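Local coordinates for peptidase S15/CocE/NonD (Thaumarchaeota archaeon SCGC AB-539-E09, PDB 4PF1), which is an aminopeptidase of the alpha/beta-hydrolase fold, a serine peptidase that probably cleaves residues from the amino ends of peptides, at residues A[40-45]-A[129-134]. Numbering follows the deposited sequence.
Sequences PMRDGV and TGTDHS
T131 and D43 are joined through one water, to which T129 brings its carbonyl O: the water donates to D43 OD2 (2.9 Å) and to T129 O and accepts from T131 OG1 at 2.7 Å. G130 turns the chain between the two threonines with a positive phi of 104°. T131 also carries the direct contact: its methyl CG2 rests 3.9 Å from D43 CG, the two side chains meeting roughly perpendicularly, and 4.1 Å from R42 CG, where the R42 and T131 side chains lie alongside each other, pointing opposite ways. A chi1 of 63° turns T131 OG1 to the water while CG2 packs on the D43 carboxylate group and the aliphatic part of R42. Both charged ends have partners beyond the segments: D43 OD2 also forms a salt bridge with R107, and R42 extends past T131 to a salt bridge with D139 of helix 133-147. D132 is the N-cap of that helix; its OD1 takes a short bond from S134 OG, on the syn side but 23° out of the carboxylate plane, and a weak one from S134 N. The contact thus joins a type I beta turn (M41 to G44), linking strands 32-40 and 46-54, to a capped helix start in the alpha/beta-hydrolase fold.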
ATOM      1  N   PRO A  40      12.643   5.247  47.812  1.00 17.82           N
ATOM      2  CA  PRO A  40      14.033   5.492  48.217  1.00 17.95           C
ATOM      3  C   PRO A  40      14.824   4.192  48.333  1.00 21.62           C
ATOM      4  O   PRO A  40      14.364   3.234  48.961  1.00 21.24           O
ATOM      5  CB  PRO A  40      13.901   6.194  49.580  1.00 20.34           C
ATOM      6  CG  PRO A  40      12.423   6.253  49.884  1.00 24.82           C
ATOM      7  CD  PRO A  40      11.728   5.316  48.965  1.00 19.67           C
ATOM      8  N   MET A  41      16.027   4.167  47.733  1.00 17.13           N
ATOM      9  CA  MET A  41      16.927   3.016  47.810  1.00 16.40           C
ATOM     10  C   MET A  41      17.707   3.076  49.133  1.00 21.04           C
ATOM     11  O   MET A  41      17.542   4.037  49.890  1.00 20.03           O
ATOM     12  CB  MET A  41      17.875   2.980  46.588  1.00 18.00           C
ATOM     13  CG  MET A  41      17.145   2.903  45.240  1.00 20.12           C
ATOM     14  SD  MET A  41      16.202   1.374  45.005  1.00 23.30           S
ATOM     15  CE  MET A  41      14.572   1.958  45.188  1.00 19.59           C
ATOM     16  N   ARG A  42      18.544   2.051  49.420  1.00 18.59           N
ATOM     17  CA  ARG A  42      19.330   1.965  50.667  1.00 19.27           C
ATOM     18  C   ARG A  42      20.342   3.130  50.832  1.00 24.51           C
ATOM     19  O   ARG A  42      20.823   3.365  51.947  1.00 24.25           O
ATOM     20  CB  ARG A  42      20.058   0.610  50.771  1.00 18.31           C
ATOM     21  CG  ARG A  42      21.028   0.327  49.620  1.00 23.15           C
ATOM     22  CD  ARG A  42      21.506  -1.106  49.633  1.00 20.52           C
ATOM     23  NE  ARG A  42      20.422  -2.055  49.373  1.00 17.45           N
ATOM     24  CZ  ARG A  42      20.536  -3.370  49.514  1.00 27.51           C
ATOM     25  NH1 ARG A  42      19.503  -4.160  49.258  1.00 18.41           N
ATOM     26  NH2 ARG A  42      21.682  -3.904  49.912  1.00 14.13           N
ATOM     27  N   ASP A  43      20.662   3.845  49.730  1.00 21.15           N
ATOM     28  CA  ASP A  43      21.586   4.978  49.780  1.00 21.55           C
ATOM     29  C   ASP A  43      20.824   6.330  49.753  1.00 25.67           C
ATOM     30  O   ASP A  43      21.451   7.391  49.724  1.00 25.37           O
ATOM     31  CB  ASP A  43      22.627   4.890  48.642  1.00 23.06           C
ATOM     32  CG  ASP A  43      22.081   5.050  47.234  1.00 30.06           C
ATOM     33  OD1 ASP A  43      20.877   4.758  47.020  1.00 30.45           O
ATOM     34  OD2 ASP A  43      22.867   5.419  46.336  1.00 33.12           O
ATOM     35  N   GLY A  44      19.490   6.267  49.796  1.00 22.12           N
ATOM     36  CA  GLY A  44      18.637   7.452  49.816  1.00 22.14           C
ATOM     37  C   GLY A  44      18.172   7.937  48.454  1.00 25.30           C
ATOM     38  O   GLY A  44      17.228   8.726  48.369  1.00 25.22           O
ATOM     39  N   VAL A  45      18.836   7.475  47.378  1.00 21.03           N
ATOM     40  CA  VAL A  45      18.502   7.836  45.993  1.00 19.96           C
ATOM     41  C   VAL A  45      17.114   7.251  45.637  1.00 22.74           C
ATOM     42  O   VAL A  45      16.857   6.081  45.911  1.00 22.17           O
ATOM     43  CB  VAL A  45      19.620   7.371  45.025  1.00 23.43           C
ATOM     44  CG1 VAL A  45      19.234   7.596  43.569  1.00 22.64           C
ATOM     45  CG2 VAL A  45      20.939   8.070  45.347  1.00 23.68           C
ATOM     46  N   THR A 129      30.206   2.260  43.622  1.00 23.04           N
ATOM     47  CA  THR A 129      29.168   3.181  44.105  1.00 21.95           C
ATOM     48  C   THR A 129      28.495   2.666  45.383  1.00 25.91           C
ATOM     49  O   THR A 129      27.980   3.463  46.168  1.00 26.33           O
ATOM     50  CB  THR A 129      28.122   3.462  43.010  1.00 26.03           C
ATOM     51  OG1 THR A 129      27.349   2.284  42.767  1.00 20.69           O
ATOM     52  CG2 THR A 129      28.748   3.977  41.712  1.00 24.71           C
ATOM     53  N   GLY A 130      28.498   1.347  45.572  1.00 22.13           N
ATOM     54  CA  GLY A 130      27.873   0.704  46.722  1.00 22.08           C
ATOM     55  C   GLY A 130      26.549   0.042  46.389  1.00 25.25           C
ATOM     56  O   GLY A 130      26.097  -0.842  47.121  1.00 25.66           O
ATOM     57  N   THR A 131      25.916   0.466  45.278  1.00 20.38           N
ATOM     58  CA  THR A 131      24.636  -0.086  44.812  1.00 19.21           C
ATOM     59  C   THR A 131      24.754  -0.604  43.380  1.00 22.19           C
ATOM     60  O   THR A 131      25.659  -0.204  42.646  1.00 21.92           O
ATOM     61  CB  THR A 131      23.508   0.973  44.895  1.00 26.05           C
ATOM     62  OG1 THR A 131      23.810   2.063  44.019  1.00 25.06           O
ATOM     63  CG2 THR A 131      23.254   1.471  46.324  1.00 23.17           C
ATOM     64  N   ASP A 132      23.834  -1.494  42.986  1.00 17.86           N
ATOM     65  CA  ASP A 132      23.739  -2.029  41.629  1.00 16.99           C
ATOM     66  C   ASP A 132      22.274  -2.368  41.328  1.00 21.49           C
ATOM     67  O   ASP A 132      21.408  -2.106  42.170  1.00 21.65           O
ATOM     68  CB  ASP A 132      24.681  -3.239  41.413  1.00 18.60           C
ATOM     69  CG  ASP A 132      24.577  -4.353  42.437  1.00 26.63           C
ATOM     70  OD1 ASP A 132      23.450  -4.813  42.698  1.00 26.46           O
ATOM     71  OD2 ASP A 132      25.631  -4.824  42.908  1.00 32.85           O
ATOM     72  N   HIS A 133      21.987  -2.920  40.135  1.00 18.11           N
ATOM     73  CA  HIS A 133      20.613  -3.253  39.744  1.00 17.61           C
ATOM     74  C   HIS A 133      19.974  -4.281  40.684  1.00 21.67           C
ATOM     75  O   HIS A 133      18.776  -4.190  40.927  1.00 21.82           O
ATOM     76  CB  HIS A 133      20.548  -3.749  38.298  1.00 17.71           C
ATOM     77  CG  HIS A 133      20.625  -2.652  37.283  1.00 20.85           C
ATOM     78  ND1 HIS A 133      19.534  -1.850  37.003  1.00 22.38           N
ATOM     79  CD2 HIS A 133      21.660  -2.271  36.500  1.00 22.64           C
ATOM     80  CE1 HIS A 133      19.939  -1.007  36.068  1.00 21.70           C
ATOM     81  NE2 HIS A 133      21.210  -1.224  35.731  1.00 22.16           N
ATOM     82  N   SER A 134      20.768  -5.229  41.235  1.00 17.65           N
ATOM     83  CA  SER A 134      20.251  -6.254  42.150  1.00 17.57           C
ATOM     84  C   SER A 134      19.868  -5.671  43.524  1.00 20.74           C
ATOM     85  O   SER A 134      18.860  -6.092  44.091  1.00 20.82           O
ATOM     86  CB  SER A 134      21.247  -7.401  42.315  1.00 21.47           C
ATOM     87  OG  SER A 134      22.372  -7.043  43.096  1.00 31.12           O
TER
HETATM   88  O   HOH W   1      25.124   4.102  45.160  1.00 16.22           O